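Local coordinates for protein AvrRxo1-ORF1 (Xanthomonas oryzae pv. oryzicola, PDB 4Z8T) that is a type III effector with a polynucleotide kinase-like, zeta-toxin-related domain, probably acts as a P-loop kinase, and pairs with its interactor AvrRxo1-ORF2, at residues A[164-169]-A[224-229]; A[41-46]-A[108-113]. All blocks are in the same frame, centred on the assembly; numbering follows the deposited sequence.

Interaction 1 (A[164-169]-A[224-229]); sequences YEIDSY and RMYVID
I166 and V227 face each other across two helices that run side by side in the same direction, their short axes 10.7 Å apart and inclined at -22°, with the two CA atoms 7.1 Å from one another. At that separation the backbones stay well clear, and side chains do the joining in two layers, one apolar and one polar. In the apolar layer a single methyl of V227 does the work: CG2 lies 3.7 Å from I166 CG1 and also touches I166 CD1, the two side chains meeting at nearly a right angle. CG2 of V227 stands anti to the carbonyl carbon while CG1 takes the place anti to the backbone N, and this choice presents CG2 to the isoleucine. The polar layer lies on the partly exposed flank. Y226 reaches across with CG anti to its own backbone N (chi1 175°), and its hydroxyl donates to D167 in a short bond, 2.6 Å from OH to OD1. OD1 receives it through its syn lone pair and sits in the plane of the phenol at the ring's edge, whereas the carboxylate is turned 59° from the ring. I166 CG2 comes more loosely to the same rim, 4.4 Å from Y226 CE1, so the isoleucine borders both layers. R230 makes a cation-pi contact with the Y226 ring. The pair belongs to the helical layer of a P-loop-type alpha/beta fold: helix 163-176 follows strand 154-157 and leads into strand 179-185, while V227 on helix 224-233 rests against R71 of strand 66-71 and Y240 of strand 238-245.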
ATOM      1  N   TYR A 164     -22.922  -3.239  13.749  1.00 25.86           N
ATOM      2  CA  TYR A 164     -23.975  -3.712  14.649  1.00 27.94           C
ATOM      3  C   TYR A 164     -23.549  -3.661  16.109  1.00 23.69           C
ATOM      4  O   TYR A 164     -24.366  -3.376  16.985  1.00 25.50           O
ATOM      5  CB  TYR A 164     -24.500  -5.106  14.269  1.00 28.76           C
ATOM      6  CG  TYR A 164     -23.607  -6.277  14.615  1.00 29.91           C
ATOM      7  CD1 TYR A 164     -22.662  -6.740  13.715  1.00 31.25           C
ATOM      8  CD2 TYR A 164     -23.744  -6.954  15.821  1.00 32.37           C
ATOM      9  CE1 TYR A 164     -21.863  -7.819  14.016  1.00 31.66           C
ATOM     10  CE2 TYR A 164     -22.939  -8.035  16.127  1.00 34.27           C
ATOM     11  CZ  TYR A 164     -22.005  -8.460  15.216  1.00 36.75           C
ATOM     12  OH  TYR A 164     -21.193  -9.537  15.499  1.00 37.61           O
ATOM     13  N   GLU A 165     -22.269  -3.898  16.365  1.00 24.61           N
ATOM     14  CA  GLU A 165     -21.773  -3.888  17.735  1.00 23.23           C
ATOM     15  C   GLU A 165     -21.741  -2.458  18.268  1.00 22.23           C
ATOM     16  O   GLU A 165     -22.188  -2.183  19.384  1.00 19.75           O
ATOM     17  CB  GLU A 165     -20.375  -4.517  17.793  1.00 26.54           C
ATOM     18  CG  GLU A 165     -20.298  -5.921  17.214  1.00 30.60           C
ATOM     19  CD  GLU A 165     -18.895  -6.512  17.261  1.00 33.77           C
ATOM     20  OE1 GLU A 165     -17.966  -5.915  16.679  1.00 29.01           O
ATOM     21  OE2 GLU A 165     -18.719  -7.593  17.868  1.00 38.47           O
ATOM     22  N   ILE A 166     -21.182  -1.561  17.461  1.00 20.42           N
ATOM     23  CA  ILE A 166     -21.128  -0.147  17.791  1.00 20.09           C
ATOM     24  C   ILE A 166     -22.538   0.419  18.031  1.00 21.36           C
ATOM     25  O   ILE A 166     -22.771   1.105  19.033  1.00 21.63           O
ATOM     26  CB  ILE A 166     -20.382   0.634  16.688  1.00 24.07           C
ATOM     27  CG1 ILE A 166     -18.900   0.247  16.696  1.00 24.26           C
ATOM     28  CG2 ILE A 166     -20.543   2.131  16.869  1.00 26.16           C
ATOM     29  CD1 ILE A 166     -18.175   0.678  17.953  1.00 24.84           C
ATOM     30  N   ASP A 167     -23.475   0.100  17.138  1.00 21.54           N
ATOM     31  CA  ASP A 167     -24.859   0.551  17.291  1.00 22.64           C
ATOM     32  C   ASP A 167     -25.471   0.059  18.597  1.00 21.12           C
ATOM     33  O   ASP A 167     -26.194   0.794  19.272  1.00 22.33           O
ATOM     34  CB  ASP A 167     -25.726   0.047  16.124  1.00 22.54           C
ATOM     35  CG  ASP A 167     -25.454   0.772  14.820  1.00 24.57           C
ATOM     36  OD1 ASP A 167     -24.805   1.837  14.840  1.00 25.37           O
ATOM     37  OD2 ASP A 167     -25.918   0.279  13.765  1.00 28.11           O
ATOM     38  N   SER A 168     -25.188  -1.192  18.934  1.00 21.35           N
ATOM     39  CA  SER A 168     -25.736  -1.800  20.134  1.00 21.85           C
ATOM     40  C   SER A 168     -25.241  -1.093  21.384  1.00 21.48           C
ATOM     41  O   SER A 168     -26.027  -0.832  22.287  1.00 22.02           O
ATOM     42  CB  SER A 168     -25.427  -3.302  20.196  1.00 25.78           C
ATOM     43  OG  SER A 168     -24.080  -3.546  20.576  1.00 33.62           O
ATOM     44  N   TYR A 169     -23.954  -0.751  21.436  1.00 19.97           N
ATOM     45  CA  TYR A 169     -23.442  -0.065  22.621  1.00 19.23           C
ATOM     46  C   TYR A 169     -23.895   1.390  22.710  1.00 18.76           C
ATOM     47  O   TYR A 169     -24.124   1.901  23.809  1.00 20.49           O
ATOM     48  CB  TYR A 169     -21.912  -0.230  22.775  1.00 19.85           C
ATOM     49  CG  TYR A 169     -21.582  -1.604  23.306  1.00 20.21           C
ATOM     50  CD1 TYR A 169     -21.874  -1.943  24.623  1.00 21.77           C
ATOM     51  CD2 TYR A 169     -21.038  -2.581  22.483  1.00 22.73           C
ATOM     52  CE1 TYR A 169     -21.609  -3.210  25.109  1.00 22.95           C
ATOM     53  CE2 TYR A 169     -20.774  -3.849  22.962  1.00 23.59           C
ATOM     54  CZ  TYR A 169     -21.051  -4.151  24.273  1.00 27.09           C
ATOM     55  OH  TYR A 169     -20.793  -5.413  24.746  1.00 27.92           O
ATOM     56  N   ARG A 224     -14.069   1.828  10.819  1.00 15.51           N
ATOM     57  CA  ARG A 224     -13.622   2.917  11.678  1.00 14.94           C
ATOM     58  C   ARG A 224     -14.324   4.250  11.406  1.00 15.45           C
ATOM     59  O   ARG A 224     -14.728   4.946  12.341  1.00 16.17           O
ATOM     60  CB  ARG A 224     -12.102   3.069  11.523  1.00 14.67           C
ATOM     61  CG  ARG A 224     -11.475   4.182  12.339  1.00 15.41           C
ATOM     62  CD  ARG A 224     -10.018   3.853  12.560  1.00 14.64           C
ATOM     63  NE  ARG A 224      -9.841   2.936  13.689  1.00 14.88           N
ATOM     64  CZ  ARG A 224      -8.913   1.980  13.759  1.00 15.64           C
ATOM     65  NH1 ARG A 224      -8.091   1.775  12.745  1.00 15.73           N
ATOM     66  NH2 ARG A 224      -8.819   1.232  14.861  1.00 16.16           N
HETATM   67  N   MSE A 225     -14.473   4.610  10.135  1.00 16.07           N
HETATM   68  CA  MSE A 225     -15.044   5.914   9.830  1.00 15.84           C
HETATM   69  C   MSE A 225     -16.538   5.967  10.161  1.00 15.38           C
HETATM   70  O   MSE A 225     -17.069   7.041  10.466  1.00 15.53           O
HETATM   71  CB  MSE A 225     -14.742   6.330   8.392  1.00 18.35           C
HETATM   72  CG  MSE A 225     -13.260   6.582   8.205  1.00 17.39           C
HETATM   73 SE   MSE A 225     -12.824   7.210   6.413  1.00 23.74          SE
HETATM   74  CE  MSE A 225     -12.995   9.084   6.752  1.00 21.99           C
ATOM     75  N   TYR A 226     -17.199   4.814  10.133  1.00 15.29           N
ATOM     76  CA  TYR A 226     -18.593   4.747  10.574  1.00 18.70           C
ATOM     77  C   TYR A 226     -18.705   5.132  12.041  1.00 16.61           C
ATOM     78  O   TYR A 226     -19.625   5.858  12.445  1.00 17.41           O
ATOM     79  CB  TYR A 226     -19.177   3.346  10.364  1.00 18.76           C
ATOM     80  CG  TYR A 226     -20.574   3.199  10.920  1.00 18.96           C
ATOM     81  CD1 TYR A 226     -20.787   2.815  12.244  1.00 19.14           C
ATOM     82  CD2 TYR A 226     -21.682   3.462  10.130  1.00 22.54           C
ATOM     83  CE1 TYR A 226     -22.071   2.695  12.760  1.00 23.58           C
ATOM     84  CE2 TYR A 226     -22.963   3.335  10.640  1.00 24.62           C
ATOM     85  CZ  TYR A 226     -23.150   2.956  11.948  1.00 24.40           C
ATOM     86  OH  TYR A 226     -24.433   2.837  12.446  1.00 25.64           O
ATOM     87  N   VAL A 227     -17.770   4.644  12.855  1.00 14.82           N
ATOM     88  CA  VAL A 227     -17.776   5.009  14.262  1.00 16.07           C
ATOM     89  C   VAL A 227     -17.567   6.514  14.434  1.00 17.03           C
ATOM     90  O   VAL A 227     -18.274   7.159  15.192  1.00 16.04           O
ATOM     91  CB  VAL A 227     -16.691   4.223  15.046  1.00 15.08           C
ATOM     92  CG1 VAL A 227     -16.721   4.615  16.523  1.00 18.01           C
ATOM     93  CG2 VAL A 227     -16.919   2.736  14.878  1.00 17.43           C
ATOM     94  N   ILE A 228     -16.598   7.071  13.713  1.00 14.25           N
ATOM     95  CA  ILE A 228     -16.296   8.480  13.819  1.00 14.15           C
ATOM     96  C   ILE A 228     -17.522   9.302  13.422  1.00 15.79           C
ATOM     97  O   ILE A 228     -17.840  10.292  14.082  1.00 17.02           O
ATOM     98  CB  ILE A 228     -15.097   8.823  12.940  1.00 16.11           C
ATOM     99  CG1 ILE A 228     -13.887   8.067  13.493  1.00 16.25           C
ATOM    100  CG2 ILE A 228     -14.861  10.327  12.909  1.00 16.63           C
ATOM    101  CD1 ILE A 228     -12.609   8.243  12.695  1.00 17.28           C
ATOM    102  N   ASP A 229     -18.210   8.857  12.375  1.00 17.18           N
ATOM    103  CA  ASP A 229     -19.417   9.552  11.888  1.00 15.23           C
ATOM    104  C   ASP A 229     -20.466   9.657  12.972  1.00 17.52           C
ATOM    105  O   ASP A 229     -21.190  10.647  13.040  1.00 19.23           O
ATOM    106  CB  ASP A 229     -20.038   8.818  10.684  1.00 19.04           C
ATOM    107  CG  ASP A 229     -19.452   9.246   9.356  1.00 19.71           C
ATOM    108  OD1 ASP A 229     -18.749  10.269   9.299  1.00 20.39           O
ATOM    109  OD2 ASP A 229     -19.725   8.552   8.358  1.00 23.97           O
TER

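Interaction 2 (A[41-46]-A[108-113]); sequences EKLLDQ and KSSLAK
L43 meets S110 and L111 where the long helix 34-60 passes the short helix 108-113, a piece of helix-on-helix packing at the edge of the zeta-toxin-like P-loop kinase fold. The tight part is small and belongs to one leucine. Its CD1 reaches L111, 3.8 Å from CD2 of that residue, methyl against methyl, and also the serine CB, while CD2 meets the serine alone. The leucine side chains are inclined to one another rather than aligned, and L111, whose CB leaves the backbone to one side of the contact, brings CD2 back to L43 because its CG lies beside the backbone N (chi1 -67°). V126 and E129 of helix 123-141 touch L111 from elsewhere, and F107 touches L43, which extends the buried patch beyond these two helices. The other side is looser and polar. K42 and Q46 set out from the long helix in the direction of 108-113, yet the end of each stops short of contact, with Q46 exposed. K42 NZ and K113 NZ lie 6.2 Å apart, like charges whose mutual repulsion is probably weak at this range and eased by the salt bridge of K42 with E115, just beyond the short helix. A further tie between the helices comes from R36, farther back on helix 34-60, whose NH2 hydrogen-bonds to the carbonyl O of L111. Between the two regimes stands S110, partly exposed, whose CB serves the packing as an apolar atom while the hydroxyl lies alongside the leucine. Both methyls of L43 approach that carbon from the same side, CD2 the nearer at 3.6 Å from S110 CB. The hydroxyl keeps close to the same methyl, with S110 OG 3.7 Å from L43 CD2.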
ATOM      1  N   GLU A  41     -21.835 -18.454  39.458  1.00 26.05           N
ATOM      2  CA  GLU A  41     -22.306 -17.484  40.434  1.00 24.66           C
ATOM      3  C   GLU A  41     -21.133 -16.814  41.136  1.00 23.39           C
ATOM      4  O   GLU A  41     -21.142 -15.604  41.381  1.00 25.70           O
ATOM      5  CB  GLU A  41     -23.253 -18.159  41.442  1.00 27.15           C
ATOM      6  CG  GLU A  41     -24.548 -18.644  40.801  1.00 32.37           C
ATOM      7  CD  GLU A  41     -25.281 -19.707  41.619  1.00 37.01           C
ATOM      8  OE1 GLU A  41     -24.816 -20.066  42.725  1.00 40.38           O
ATOM      9  OE2 GLU A  41     -26.329 -20.190  41.141  1.00 40.67           O
ATOM     10  N   LYS A  42     -20.112 -17.603  41.443  1.00 22.67           N
ATOM     11  CA  LYS A  42     -18.934 -17.088  42.113  1.00 21.86           C
ATOM     12  C   LYS A  42     -18.200 -16.094  41.217  1.00 23.16           C
ATOM     13  O   LYS A  42     -17.826 -15.014  41.663  1.00 23.29           O
ATOM     14  CB  LYS A  42     -17.981 -18.220  42.488  1.00 24.26           C
ATOM     15  CG  LYS A  42     -16.781 -17.725  43.272  1.00 27.44           C
ATOM     16  CD  LYS A  42     -15.759 -18.817  43.552  1.00 33.36           C
ATOM     17  CE  LYS A  42     -14.912 -19.118  42.328  1.00 34.11           C
ATOM     18  NZ  LYS A  42     -13.680 -19.891  42.685  1.00 37.11           N
ATOM     19  N   LEU A  43     -17.994 -16.464  39.962  1.00 21.03           N
ATOM     20  CA  LEU A  43     -17.265 -15.585  39.054  1.00 21.28           C
ATOM     21  C   LEU A  43     -18.028 -14.293  38.770  1.00 21.80           C
ATOM     22  O   LEU A  43     -17.412 -13.224  38.658  1.00 21.52           O
ATOM     23  CB  LEU A  43     -16.917 -16.310  37.757  1.00 20.01           C
ATOM     24  CG  LEU A  43     -16.033 -17.544  37.964  1.00 20.55           C
ATOM     25  CD1 LEU A  43     -15.683 -18.152  36.621  1.00 21.33           C
ATOM     26  CD2 LEU A  43     -14.778 -17.195  38.717  1.00 23.83           C
ATOM     27  N   LEU A  44     -19.353 -14.383  38.662  1.00 23.08           N
ATOM     28  CA  LEU A  44     -20.158 -13.187  38.406  1.00 21.27           C
ATOM     29  C   LEU A  44     -20.162 -12.281  39.625  1.00 23.92           C
ATOM     30  O   LEU A  44     -20.134 -11.056  39.490  1.00 24.50           O
ATOM     31  CB  LEU A  44     -21.588 -13.550  38.001  1.00 22.37           C
ATOM     32  CG  LEU A  44     -21.727 -14.135  36.598  1.00 25.95           C
ATOM     33  CD1 LEU A  44     -23.117 -14.682  36.341  1.00 28.22           C
ATOM     34  CD2 LEU A  44     -21.373 -13.079  35.547  1.00 26.84           C
ATOM     35  N   ASP A  45     -20.182 -12.874  40.818  1.00 22.88           N
ATOM     36  CA  ASP A  45     -20.116 -12.073  42.037  1.00 24.01           C
ATOM     37  C   ASP A  45     -18.808 -11.302  42.104  1.00 24.12           C
ATOM     38  O   ASP A  45     -18.786 -10.121  42.473  1.00 24.18           O
ATOM     39  CB  ASP A  45     -20.256 -12.951  43.286  1.00 24.94           C
ATOM     40  CG  ASP A  45     -21.671 -13.448  43.500  1.00 31.88           C
ATOM     41  OD1 ASP A  45     -22.613 -12.860  42.931  1.00 34.70           O
ATOM     42  OD2 ASP A  45     -21.845 -14.426  44.257  1.00 36.90           O
ATOM     43  N   GLN A  46     -17.716 -11.970  41.742  1.00 22.82           N
ATOM     44  CA  GLN A  46     -16.405 -11.337  41.780  1.00 23.35           C
ATOM     45  C   GLN A  46     -16.334 -10.175  40.787  1.00 23.94           C
ATOM     46  O   GLN A  46     -15.883  -9.078  41.123  1.00 23.86           O
ATOM     47  CB  GLN A  46     -15.310 -12.357  41.465  1.00 26.39           C
ATOM     48  CG  GLN A  46     -15.113 -13.403  42.559  1.00 29.46           C
ATOM     49  CD  GLN A  46     -14.068 -14.449  42.194  1.00 32.01           C
ATOM     50  OE1 GLN A  46     -13.485 -14.419  41.103  1.00 38.26           O
ATOM     51  NE2 GLN A  46     -13.819 -15.378  43.111  1.00 37.72           N
ATOM     52  N   LYS A 108     -11.894 -16.445  31.410  1.00 21.40           N
ATOM     53  CA  LYS A 108     -11.314 -17.631  30.781  1.00 21.21           C
ATOM     54  C   LYS A 108     -10.352 -18.407  31.658  1.00 22.12           C
ATOM     55  O   LYS A 108     -10.405 -19.633  31.683  1.00 23.45           O
ATOM     56  CB  LYS A 108     -10.639 -17.279  29.450  1.00 21.37           C
ATOM     57  CG  LYS A 108     -11.630 -17.092  28.316  1.00 23.04           C
ATOM     58  CD  LYS A 108     -10.907 -16.972  26.979  1.00 26.42           C
ATOM     59  CE  LYS A 108     -11.882 -17.043  25.828  1.00 27.32           C
ATOM     60  NZ  LYS A 108     -12.785 -15.865  25.861  1.00 28.71           N
ATOM     61  N   SER A 109      -9.484 -17.708  32.379  1.00 21.97           N
ATOM     62  CA  SER A 109      -8.520 -18.387  33.229  1.00 23.13           C
ATOM     63  C   SER A 109      -9.243 -19.189  34.314  1.00 24.30           C
ATOM     64  O   SER A 109      -8.929 -20.363  34.543  1.00 23.22           O
ATOM     65  CB  SER A 109      -7.564 -17.383  33.868  1.00 29.57           C
ATOM     66  OG  SER A 109      -6.644 -18.044  34.719  1.00 35.55           O
ATOM     67  N   SER A 110     -10.224 -18.563  34.959  1.00 22.33           N
ATOM     68  CA  SER A 110     -10.972 -19.234  36.016  1.00 21.29           C
ATOM     69  C   SER A 110     -11.731 -20.436  35.473  1.00 22.48           C
ATOM     70  O   SER A 110     -11.768 -21.493  36.107  1.00 21.51           O
ATOM     71  CB  SER A 110     -11.935 -18.272  36.715  1.00 25.54           C
ATOM     72  OG  SER A 110     -11.232 -17.348  37.529  1.00 27.19           O
ATOM     73  N   LEU A 111     -12.359 -20.278  34.316  1.00 18.95           N
ATOM     74  CA  LEU A 111     -13.120 -21.393  33.747  1.00 18.90           C
ATOM     75  C   LEU A 111     -12.178 -22.506  33.315  1.00 19.95           C
ATOM     76  O   LEU A 111     -12.510 -23.694  33.419  1.00 20.88           O
ATOM     77  CB  LEU A 111     -13.947 -20.925  32.556  1.00 21.58           C
ATOM     78  CG  LEU A 111     -15.071 -19.954  32.920  1.00 19.39           C
ATOM     79  CD1 LEU A 111     -15.742 -19.448  31.655  1.00 21.74           C
ATOM     80  CD2 LEU A 111     -16.097 -20.640  33.830  1.00 22.58           C
ATOM     81  N   ALA A 112     -10.997 -22.122  32.839  1.00 19.22           N
ATOM     82  CA  ALA A 112     -10.024 -23.100  32.361  1.00 23.52           C
ATOM     83  C   ALA A 112      -9.406 -23.903  33.493  1.00 24.13           C
ATOM     84  O   ALA A 112      -9.063 -25.074  33.303  1.00 23.60           O
ATOM     85  CB  ALA A 112      -8.931 -22.419  31.533  1.00 22.27           C
ATOM     86  N   LYS A 113      -9.259 -23.286  34.661  1.00 19.49           N
ATOM     87  CA  LYS A 113      -8.723 -24.000  35.820  1.00 20.43           C
ATOM     88  C   LYS A 113      -9.820 -24.771  36.562  1.00 23.51           C
ATOM     89  O   LYS A 113      -9.546 -25.821  37.148  1.00 22.91           O
ATOM     90  CB  LYS A 113      -7.922 -23.070  36.758  1.00 22.70           C
ATOM     91  CG  LYS A 113      -8.719 -21.995  37.455  1.00 30.26           C
ATOM     92  CD  LYS A 113      -7.851 -21.108  38.384  1.00 35.84           C
ATOM     93  CE  LYS A 113      -8.700 -20.373  39.434  1.00 34.80           C
ATOM     94  NZ  LYS A 113      -7.925 -19.568  40.417  1.00 39.64           N
TER

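Overall arrangement
Two helix pairs illustrate how chemistry follows place in one fold. Interaction 1 joins helices beside the central sheet, next to the surface where AvrRxo1-ORF2 binds: on its two segments Y164 and D229 bond to that partner chain. Interaction 2 joins helices 34-60 and 108-113 on the other side of the chain's centre, and no other protein chain of the assembly touches its segments. The contacts share no helix, their centres are 30 Å apart, and both segments of interaction 2 precede those of interaction 1 in the sequence. Interaction 1 combines buried aliphatic packing with a partly exposed hydrogen bond; interaction 2, the smaller and more buried, relies across its segments on apolar contact.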